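Local coordinates for protein esterase (Xanthomonas oryzae pv. oryzae, PDB 3H2J) that probably hydrolyses ester bonds as a secretory-lipase-type esterase of the alpha/beta-hydrolase superfamily, at residues S123-L128 with S146-A151. Numbering follows the deposited sequence.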
ATOM      1  N   SER A 123       7.940   4.332   0.947  1.00 16.45           N
ATOM      2  CA  SER A 123       8.866   3.734  -0.004  1.00 15.58           C
ATOM      3  C   SER A 123       8.118   3.587  -1.323  1.00 15.89           C
ATOM      4  O   SER A 123       6.906   3.387  -1.324  1.00 15.09           O
ATOM      5  CB  SER A 123       9.311   2.356   0.483  1.00 15.90           C
ATOM      6  OG  SER A 123       9.994   1.651  -0.532  1.00 13.20           O
ATOM      7  N   ASP A 124       8.821   3.709  -2.444  1.00 15.10           N
ATOM      8  CA  ASP A 124       8.161   3.534  -3.734  1.00 14.80           C
ATOM      9  C   ASP A 124       8.016   2.038  -3.995  1.00 13.77           C
ATOM     10  O   ASP A 124       7.305   1.626  -4.910  1.00 13.47           O
ATOM     11  CB  ASP A 124       8.971   4.187  -4.858  1.00 15.52           C
ATOM     12  CG  ASP A 124       8.831   5.697  -4.872  1.00 18.25           C
ATOM     13  OD1 ASP A 124       7.683   6.184  -4.799  1.00 20.73           O
ATOM     14  OD2 ASP A 124       9.861   6.399  -4.965  1.00 17.14           O
ATOM     15  N   TYR A 125       8.705   1.243  -3.173  1.00 13.45           N
ATOM     16  CA  TYR A 125       8.702  -0.224  -3.252  1.00 15.67           C
ATOM     17  C   TYR A 125       9.771  -0.742  -4.211  1.00 16.19           C
ATOM     18  O   TYR A 125      10.237  -0.022  -5.099  1.00 15.32           O
ATOM     19  CB  TYR A 125       7.346  -0.769  -3.735  1.00 15.83           C
ATOM     20  CG  TYR A 125       6.139  -0.465  -2.867  1.00 16.71           C
ATOM     21  CD1 TYR A 125       4.848  -0.578  -3.392  1.00 17.06           C
ATOM     22  CD2 TYR A 125       6.275  -0.095  -1.523  1.00 17.61           C
ATOM     23  CE1 TYR A 125       3.722  -0.333  -2.609  1.00 15.18           C
ATOM     24  CE2 TYR A 125       5.148   0.154  -0.726  1.00 14.99           C
ATOM     25  CZ  TYR A 125       3.878   0.032  -1.278  1.00 16.52           C
ATOM     26  OH  TYR A 125       2.757   0.270  -0.509  1.00 15.48           O
ATOM     27  N   LEU A 126      10.147  -2.007  -4.033  1.00 17.48           N
ATOM     28  CA  LEU A 126      11.127  -2.632  -4.907  1.00 16.37           C
ATOM     29  C   LEU A 126      10.587  -2.637  -6.334  1.00 16.66           C
ATOM     30  O   LEU A 126       9.411  -2.928  -6.556  1.00 14.73           O
ATOM     31  CB  LEU A 126      11.388  -4.078  -4.474  1.00 18.52           C
ATOM     32  CG  LEU A 126      12.260  -4.353  -3.248  1.00 19.04           C
ATOM     33  CD1 LEU A 126      12.395  -5.863  -3.062  1.00 19.21           C
ATOM     34  CD2 LEU A 126      13.643  -3.724  -3.446  1.00 19.93           C
ATOM     35  N   GLY A 127      11.438  -2.291  -7.297  1.00 17.47           N
ATOM     36  CA  GLY A 127      11.025  -2.315  -8.692  1.00 17.57           C
ATOM     37  C   GLY A 127      10.323  -1.096  -9.257  1.00 18.88           C
ATOM     38  O   GLY A 127      10.012  -1.055 -10.450  1.00 17.90           O
ATOM     39  N   LEU A 128      10.066  -0.103  -8.414  1.00 18.67           N
ATOM     40  CA  LEU A 128       9.405   1.114  -8.860  1.00 17.03           C
ATOM     41  C   LEU A 128      10.294   2.313  -8.541  1.00 18.27           C
ATOM     42  O   LEU A 128      11.241   2.197  -7.770  1.00 16.12           O
ATOM     43  CB  LEU A 128       8.050   1.260  -8.161  1.00 16.80           C
ATOM     44  CG  LEU A 128       7.081   0.090  -8.374  1.00 18.48           C
ATOM     45  CD1 LEU A 128       5.841   0.301  -7.523  1.00 18.42           C
ATOM     46  CD2 LEU A 128       6.710  -0.030  -9.855  1.00 16.21           C
ATOM     47  N   SER A 146       9.992  -5.036   4.166  1.00 15.50           N
ATOM     48  CA  SER A 146      11.417  -4.708   4.158  1.00 16.23           C
ATOM     49  C   SER A 146      11.694  -3.360   3.491  1.00 15.26           C
ATOM     50  O   SER A 146      12.495  -2.570   3.984  1.00 13.82           O
ATOM     51  CB  SER A 146      12.228  -5.828   3.476  1.00 17.69           C
ATOM     52  OG  SER A 146      11.916  -5.971   2.103  1.00 18.43           O
ATOM     53  N   ALA A 147      11.019  -3.091   2.376  1.00 14.34           N
ATOM     54  CA  ALA A 147      11.212  -1.831   1.672  1.00 13.51           C
ATOM     55  C   ALA A 147      10.728  -0.654   2.524  1.00 15.11           C
ATOM     56  O   ALA A 147      11.346   0.410   2.531  1.00 14.03           O
ATOM     57  CB  ALA A 147      10.470  -1.856   0.344  1.00 16.27           C
ATOM     58  N   THR A 148       9.626  -0.854   3.244  1.00 13.14           N
ATOM     59  CA  THR A 148       9.068   0.197   4.088  1.00 14.64           C
ATOM     60  C   THR A 148       9.965   0.462   5.298  1.00 14.32           C
ATOM     61  O   THR A 148      10.278   1.614   5.618  1.00 14.49           O
ATOM     62  CB  THR A 148       7.640  -0.180   4.560  1.00 14.85           C
ATOM     63  OG1 THR A 148       6.786  -0.323   3.418  1.00 15.10           O
ATOM     64  CG2 THR A 148       7.073   0.893   5.484  1.00 13.95           C
ATOM     65  N   ILE A 149      10.373  -0.609   5.967  1.00 14.89           N
ATOM     66  CA  ILE A 149      11.244  -0.514   7.140  1.00 14.92           C
ATOM     67  C   ILE A 149      12.560   0.180   6.787  1.00 14.56           C
ATOM     68  O   ILE A 149      13.028   1.073   7.499  1.00 14.19           O
ATOM     69  CB  ILE A 149      11.552  -1.925   7.693  1.00 14.98           C
ATOM     70  CG1 ILE A 149      10.308  -2.489   8.375  1.00 15.44           C
ATOM     71  CG2 ILE A 149      12.751  -1.880   8.644  1.00 13.84           C
ATOM     72  CD1 ILE A 149      10.368  -3.996   8.612  1.00 13.49           C
ATOM     73  N   ASP A 150      13.158  -0.229   5.678  1.00 13.96           N
ATOM     74  CA  ASP A 150      14.418   0.360   5.268  1.00 14.23           C
ATOM     75  C   ASP A 150      14.251   1.806   4.824  1.00 14.92           C
ATOM     76  O   ASP A 150      15.172   2.606   4.955  1.00 13.98           O
ATOM     77  CB  ASP A 150      15.061  -0.505   4.188  1.00 15.47           C
ATOM     78  CG  ASP A 150      15.614  -1.797   4.754  1.00 17.83           C
ATOM     79  OD1 ASP A 150      15.925  -2.717   3.975  1.00 16.92           O
ATOM     80  OD2 ASP A 150      15.744  -1.883   5.995  1.00 20.55           O
ATOM     81  N   ALA A 151      13.068   2.150   4.328  1.00 14.58           N
ATOM     82  CA  ALA A 151      12.802   3.529   3.930  1.00 14.71           C
ATOM     83  C   ALA A 151      12.785   4.368   5.210  1.00 16.43           C
ATOM     84  O   ALA A 151      13.336   5.473   5.256  1.00 13.22           O
ATOM     85  CB  ALA A 151      11.445   3.624   3.206  1.00 14.91           C
TER
HETATM   86  O   HOH W   1       6.262   2.269   2.276  1.00 15.69           O
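The chain leaving strand 119-123 passes close beside helix 141-161, with the CA atoms of S123 and T148 5.4 Å apart and those of Y125 and A147 5.8 Å apart. S123 and A147 carry most of the contact. S123 CB sits over one turn of the helix, 3.7 Å from A151 CB and 3.5 Å from A147 O. The small alanine side chains, one turn apart, both point at the strand end and allow this close approach. S123 OG lies anti to the backbone N (chi1 168°), which brings it beside the methyl of A147, with OG 3.6 Å from A147 CB. In this position OG accepts the N-H of Y125 in a somewhat bent bond and forms an ST turn. OG is also hydrogen-bonded to the hydroxyl of Y51, on strand 43-54.

No direct hydrogen bond joins the two segments. One water links them instead. It accepts from S123 N at 3.0 Å and donates to T148 OG1 at 2.9 Å. T148 OG1 is further bonded to the backbone O of E144, one turn back in the same helix. A147 CB also packs against the turn backbone, 4.3 Å from Y125 CA. The Y125 ring lies near T148 OG1, which is oblique to the ring. Y125 OH is hydrogen-bonded to H86 O, and the Y125 ring stacks on H86.

Y125 to L128 form a type II beta turn, with G127 at its third position. The arrangement is a strand end and loop packed on the following helix, in the alpha/beta-hydrolase fold. Y125 also touches the probable nucleophile elbow around S176, which places this buried contact next to the likely active site.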